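Local coordinates for ScaE cell-surface anchored scaffoldin protein (Ruminococcus flavefaciens, PDB 2ZF9) that probably holds cellulosome components at the bacterial cell surface by binding dockerins through the type III cohesin module described here, at residues 147-150 with 156-159; 68-73 with 150-155. All coordinates share one frame; numbering follows the deposited sequence.

Contact 1: residues 147-150 with 156-159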
loop_
_atom_site.group_PDB
_atom_site.type_symbol
_atom_site.label_atom_id
_atom_site.label_comp_id
_atom_site.label_asym_id
_atom_site.label_seq_id
_atom_site.Cartn_x
_atom_site.Cartn_y
_atom_site.Cartn_z
ATOM N N VAL A 147 4.819 0.223 0.613
ATOM C CA VAL A 147 4.410 -1.146 0.977
ATOM C C VAL A 147 5.651 -1.933 1.345
ATOM O O VAL A 147 6.625 -1.918 0.608
ATOM C CB VAL A 147 3.718 -1.881 -0.209
ATOM C CG1 VAL A 147 3.378 -3.373 0.213
ATOM C CG2 VAL A 147 2.430 -1.107 -0.631
ATOM N N ALA A 148 5.611 -2.621 2.482
ATOM C CA ALA A 148 6.761 -3.391 2.960
ATOM C C ALA A 148 6.355 -4.861 3.111
ATOM O O ALA A 148 5.218 -5.137 3.459
ATOM C CB ALA A 148 7.223 -2.837 4.329
ATOM N N TYR A 149 7.301 -5.781 2.914
ATOM C CA TYR A 149 7.061 -7.215 3.016
ATOM C C TYR A 149 8.001 -7.792 4.078
ATOM O O TYR A 149 9.179 -7.447 4.134
ATOM C CB TYR A 149 7.335 -7.950 1.649
ATOM C CG TYR A 149 7.106 -9.442 1.792
ATOM C CD1 TYR A 149 5.825 -9.951 1.765
ATOM C CD2 TYR A 149 8.164 -10.338 2.012
ATOM C CE1 TYR A 149 5.561 -11.294 1.972
ATOM C CE2 TYR A 149 7.907 -11.708 2.221
ATOM C CZ TYR A 149 6.580 -12.164 2.213
ATOM O OH TYR A 149 6.267 -13.499 2.376
ATOM N N GLN A 150 7.501 -8.711 4.896
ATOM C CA GLN A 150 8.400 -9.691 5.514
ATOM C C GLN A 150 7.702 -11.003 5.790
ATOM O O GLN A 150 6.491 -11.049 5.769
ATOM C CB GLN A 150 9.053 -9.155 6.776
ATOM C CG GLN A 150 8.146 -8.927 7.935
ATOM C CD GLN A 150 8.659 -7.779 8.780
ATOM O OE1 GLN A 150 9.026 -6.731 8.253
ATOM N NE2 GLN A 150 8.705 -7.975 10.094
ATOM N N GLU A 156 0.083 -11.950 8.110
ATOM C CA GLU A 156 0.933 -12.169 6.955
ATOM C C GLU A 156 0.707 -11.150 5.862
ATOM O O GLU A 156 -0.432 -10.671 5.668
ATOM C CB GLU A 156 0.673 -13.544 6.354
ATOM C CG GLU A 156 1.209 -14.714 7.159
ATOM C CD GLU A 156 0.705 -16.016 6.548
ATOM O OE1 GLU A 156 1.454 -16.642 5.768
ATOM O OE2 GLU A 156 -0.480 -16.345 6.764
ATOM N N ASP A 157 1.784 -10.866 5.122
ATOM C CA ASP A 157 1.694 -10.080 3.919
ATOM C C ASP A 157 1.200 -10.968 2.777
ATOM O O ASP A 157 1.805 -12.012 2.448
ATOM C CB ASP A 157 3.039 -9.439 3.588
ATOM C CG ASP A 157 3.497 -8.428 4.664
ATOM O OD1 ASP A 157 2.721 -7.503 5.006
ATOM O OD2 ASP A 157 4.645 -8.576 5.146
ATOM N N LEU A 158 0.079 -10.569 2.198
ATOM C CA LEU A 158 -0.642 -11.416 1.257
ATOM C C LEU A 158 -1.288 -10.565 0.170
ATOM O O LEU A 158 -1.691 -9.429 0.412
ATOM C CB LEU A 158 -1.788 -12.182 1.944
ATOM C CG LEU A 158 -1.488 -13.228 3.017
ATOM C CD1 LEU A 158 -2.809 -13.740 3.549
ATOM C CD2 LEU A 158 -0.628 -14.385 2.464
ATOM N N PHE A 159 -1.376 -11.130 -1.032
ATOM C CA PHE A 159 -2.208 -10.522 -2.059
ATOM C C PHE A 159 -2.601 -11.636 -3.010
ATOM O O PHE A 159 -1.821 -11.995 -3.897
ATOM C CB PHE A 159 -1.500 -9.402 -2.830
ATOM C CG PHE A 159 -2.466 -8.598 -3.658
ATOM C CD1 PHE A 159 -3.018 -7.445 -3.150
ATOM C CD2 PHE A 159 -2.881 -9.044 -4.914
ATOM C CE1 PHE A 159 -3.995 -6.715 -3.881
ATOM C CE2 PHE A 159 -3.829 -8.303 -5.654
ATOM C CZ PHE A 159 -4.392 -7.154 -5.112
HETATM O O HOH W 1 2.700 -5.751 2.841
HETATM O O HOH W 2 5.692 -5.933 6.376
HETATM O O HOH W 3 3.611 -13.915 2.967
HETATM O O HOH W 4 4.152 -12.422 5.654
#

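Contact 2: residues 68-73 with 150-155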
loop_
_atom_site.group_PDB
_atom_site.type_symbol
_atom_site.label_atom_id
_atom_site.label_comp_id
_atom_site.label_asym_id
_atom_site.label_seq_id
_atom_site.Cartn_x
_atom_site.Cartn_y
_atom_site.Cartn_z
ATOM N N GLY A 68 -3.090 -8.675 2.811
ATOM C CA GLY A 68 -2.515 -8.305 4.113
ATOM C C GLY A 68 -1.381 -7.395 3.686
ATOM O O GLY A 68 -0.435 -7.841 3.008
ATOM N N LEU A 69 -1.497 -6.110 3.998
ATOM C CA LEU A 69 -0.552 -5.140 3.438
ATOM C C LEU A 69 -0.079 -4.187 4.502
ATOM O O LEU A 69 -0.902 -3.489 5.119
ATOM C CB LEU A 69 -1.179 -4.394 2.273
ATOM C CG LEU A 69 -1.572 -5.251 1.055
ATOM C CD1 LEU A 69 -2.406 -4.400 0.110
ATOM C CD2 LEU A 69 -0.333 -5.775 0.307
ATOM N N HIS A 70 1.238 -4.175 4.738
ATOM C CA HIS A 70 1.814 -3.263 5.712
ATOM C C HIS A 70 2.298 -2.021 4.994
ATOM O O HIS A 70 3.033 -2.101 4.012
ATOM C CB HIS A 70 2.999 -3.900 6.438
ATOM C CG HIS A 70 2.602 -4.922 7.456
ATOM N ND1 HIS A 70 2.474 -6.258 7.156
ATOM C CD2 HIS A 70 2.347 -4.807 8.785
ATOM C CE1 HIS A 70 2.145 -6.929 8.247
ATOM N NE2 HIS A 70 2.069 -6.069 9.256
ATOM N N ILE A 71 1.890 -0.861 5.486
ATOM C CA ILE A 71 2.338 0.376 4.879
ATOM C C ILE A 71 3.261 1.039 5.887
ATOM O O ILE A 71 2.894 1.195 7.047
ATOM C CB ILE A 71 1.111 1.297 4.572
ATOM C CG1 ILE A 71 0.241 0.605 3.506
ATOM C CG2 ILE A 71 1.566 2.718 4.120
ATOM C CD1 ILE A 71 -1.085 1.248 3.331
ATOM N N GLN A 72 4.459 1.403 5.451
ATOM C CA GLN A 72 5.389 2.072 6.359
ATOM C C GLN A 72 5.774 3.413 5.747
ATOM O O GLN A 72 5.719 3.569 4.519
ATOM C CB GLN A 72 6.642 1.225 6.603
ATOM C CG GLN A 72 7.457 0.992 5.377
ATOM C CD GLN A 72 8.659 0.110 5.648
ATOM O OE1 GLN A 72 8.678 -0.677 6.622
ATOM N NE2 GLN A 72 9.659 0.213 4.782
ATOM N N PHE A 73 6.145 4.363 6.597
ATOM C CA PHE A 73 6.449 5.710 6.107
ATOM C C PHE A 73 7.609 6.341 6.898
ATOM O O PHE A 73 7.932 5.934 8.018
ATOM C CB PHE A 73 5.202 6.601 6.178
ATOM C CG PHE A 73 4.450 6.488 7.492
ATOM C CD1 PHE A 73 3.364 5.585 7.629
ATOM C CD2 PHE A 73 4.812 7.286 8.602
ATOM C CE1 PHE A 73 2.672 5.463 8.844
ATOM C CE2 PHE A 73 4.118 7.182 9.819
ATOM C CZ PHE A 73 3.027 6.252 9.940
ATOM N N GLN A 150 7.501 -8.711 4.896
ATOM C CA GLN A 150 8.400 -9.691 5.514
ATOM C C GLN A 150 7.702 -11.003 5.790
ATOM O O GLN A 150 6.491 -11.049 5.769
ATOM C CB GLN A 150 9.053 -9.155 6.776
ATOM C CG GLN A 150 8.146 -8.927 7.935
ATOM C CD GLN A 150 8.659 -7.779 8.780
ATOM O OE1 GLN A 150 9.026 -6.731 8.253
ATOM N NE2 GLN A 150 8.705 -7.975 10.094
ATOM N N SER A 151 8.489 -12.053 6.064
ATOM C CA SER A 151 7.945 -13.372 6.398
ATOM C C SER A 151 7.323 -13.280 7.782
ATOM O O SER A 151 7.960 -12.809 8.712
ATOM C CB SER A 151 9.067 -14.434 6.427
ATOM O OG SER A 151 8.551 -15.774 6.435
ATOM N N ARG A 152 6.081 -13.724 7.924
ATOM C CA ARG A 152 5.378 -13.611 9.206
ATOM C C ARG A 152 4.544 -14.855 9.448
ATOM O O ARG A 152 4.134 -15.539 8.488
ATOM C CB ARG A 152 4.430 -12.394 9.205
ATOM C CG ARG A 152 5.100 -11.077 8.831
ATOM C CD ARG A 152 4.053 -10.006 8.525
ATOM N NE ARG A 152 4.650 -8.703 8.243
ATOM C CZ ARG A 152 4.975 -7.818 9.189
ATOM N NH1 ARG A 152 4.754 -8.111 10.469
ATOM N NH2 ARG A 152 5.499 -6.640 8.853
ATOM N N THR A 153 4.252 -15.127 10.721
ATOM C CA THR A 153 3.303 -16.183 11.060
ATOM C C THR A 153 1.909 -15.650 11.339
ATOM O O THR A 153 0.945 -16.402 11.237
ATOM C CB THR A 153 3.788 -17.094 12.233
ATOM O OG1 THR A 153 3.768 -16.371 13.469
ATOM C CG2 THR A 153 5.186 -17.584 11.969
ATOM N N THR A 154 1.788 -14.366 11.689
ATOM C CA THR A 154 0.494 -13.743 11.896
ATOM C C THR A 154 0.527 -12.408 11.158
ATOM O O THR A 154 1.604 -11.874 10.877
ATOM C CB THR A 154 0.195 -13.463 13.402
ATOM O OG1 THR A 154 1.164 -12.534 13.897
ATOM C CG2 THR A 154 0.264 -14.744 14.259
ATOM N N ASN A 155 -0.655 -11.870 10.846
ATOM C CA ASN A 155 -0.775 -10.678 9.996
ATOM C C ASN A 155 0.133 -10.789 8.774
ATOM O O ASN A 155 0.886 -9.857 8.452
ATOM C CB ASN A 155 -0.495 -9.405 10.793
ATOM C CG ASN A 155 -1.498 -9.205 11.952
ATOM O OD1 ASN A 155 -2.629 -9.715 11.921
ATOM N ND2 ASN A 155 -1.071 -8.469 12.976
HETATM O O HOH W 5 1.300 -6.319 11.898
#

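Contact 1: residues 147-150 with 156-159
Asp-157 reaches across to Gln-150 and supplies the one direct hydrogen bond between the segments. The backbone N of Gln-150 donates to OD2 of Asp-157 over 2.9 Å, and an N-H...O angle of 169° makes the bond nearly straight; the donor meets the oxygen nearly along its C-O axis. With CG beside its own backbone N (chi1 -64°), Asp-157 directs its carboxylate toward the end of the strand that finishes at Tyr-149. OD2 also takes a salt bridge from Arg-152 NE, and OD1 a hydrogen bond from His-70 ND1, so both oxygens are held. These donors probably compensate for Gln-150 O, an acceptor lying only 3.1 Å from OD2.

The nonpolar part is small. CB of Asp-157 comes obliquely against the Tyr-149 ring, 3.4 Å from CD1, with ring and carboxylate planes 51° apart. Helix 166-178 closes over this spot through Phe-176, which touches both side chains.

Four waters fill in the polar links. Two donate to Ala-148 O and to the carboxylate, one toward OD1 and one toward OD2, each with one weak leg. A third bridges the Tyr-149 OH and Asp-157 O, its oxygen 2.7 Å from the latter. The fourth donates to Gln-150 O and accepts from Asp-157 N, standing where a direct backbone bond is absent.

With an alanine at Asp-157, the Gln-150 N-H, Arg-152 and His-70 would probably all lose their shared acceptor, and the loop would be less firmly fixed.

Backbone bonds from Ala-148 to His-70 and from Leu-158 to Gly-68 place both segments along the same edge of strand 66-73. Both strands therefore pair in turn with 66-73, like one strand interrupted by a loop, consistent with the flap-interrupted strands of cohesin beta-sandwiches.

Contact 2: residues 68-73 with 150-155
Arg-152 lays its guanidinium flat on the imidazole of His-70, with centres 3.5 Å apart and planes 17° from parallel. The CB of Arg-152 points toward the strand, and from CG to NE the chain is extended (chi3 176°), carrying the charged end over the ring. CD is the first atom to touch, 3.6 Å from His-70 CE1. NE comes closer, 3.1 Å from CE1, but on the same face and outside the ring's outline, beyond its CE1-ND1 edge, and it donates to Asp-157 OD2. CZ covers the CE1-NE2 side of the ring. At the tip, NH2 stands 3.3 Å above the ring plane, over its centre, while NH1 lies 3.6 Å from NE2. On the guanidinium's opposite face rests CG of Gln-150, so the group is sandwiched.

The imidazole is fixed at its rim as well. ND1 bonds to Asp-157 OD1, Asn-155 O lies near the ring plane 3.2 Å from CE1, and a water in that plane meets NE2 at 2.8 Å. Phe-111 adds a further aromatic neighbour.

The result is an arginine-histidine stack joining a loop to strand 66-73 of the cohesin beta-sandwich.

Overall arrangement
Contacts 1 and 2 have centres about 4 Å apart and share Gln-150, and the loop 150-155 of contact 2 runs between the two segments of contact 1. A polar junction ties them: Asp-157 OD1 lies 2.5 Å from His-70 ND1, a probable hydrogen bond, while OD2 serves the loop. One carboxylate therefore links the stacked pair of 68-73 with 150-155 to the strand ends of 147-150 with 156-159. The backbones also join, with Leu-158 O 2.9 Å from Gly-68 N. The strand order 142-149, 66-73, 109-115, 99-106 corresponds to the sheet that binds dockerin in other cohesins, so both contacts probably shape one end of that sheet.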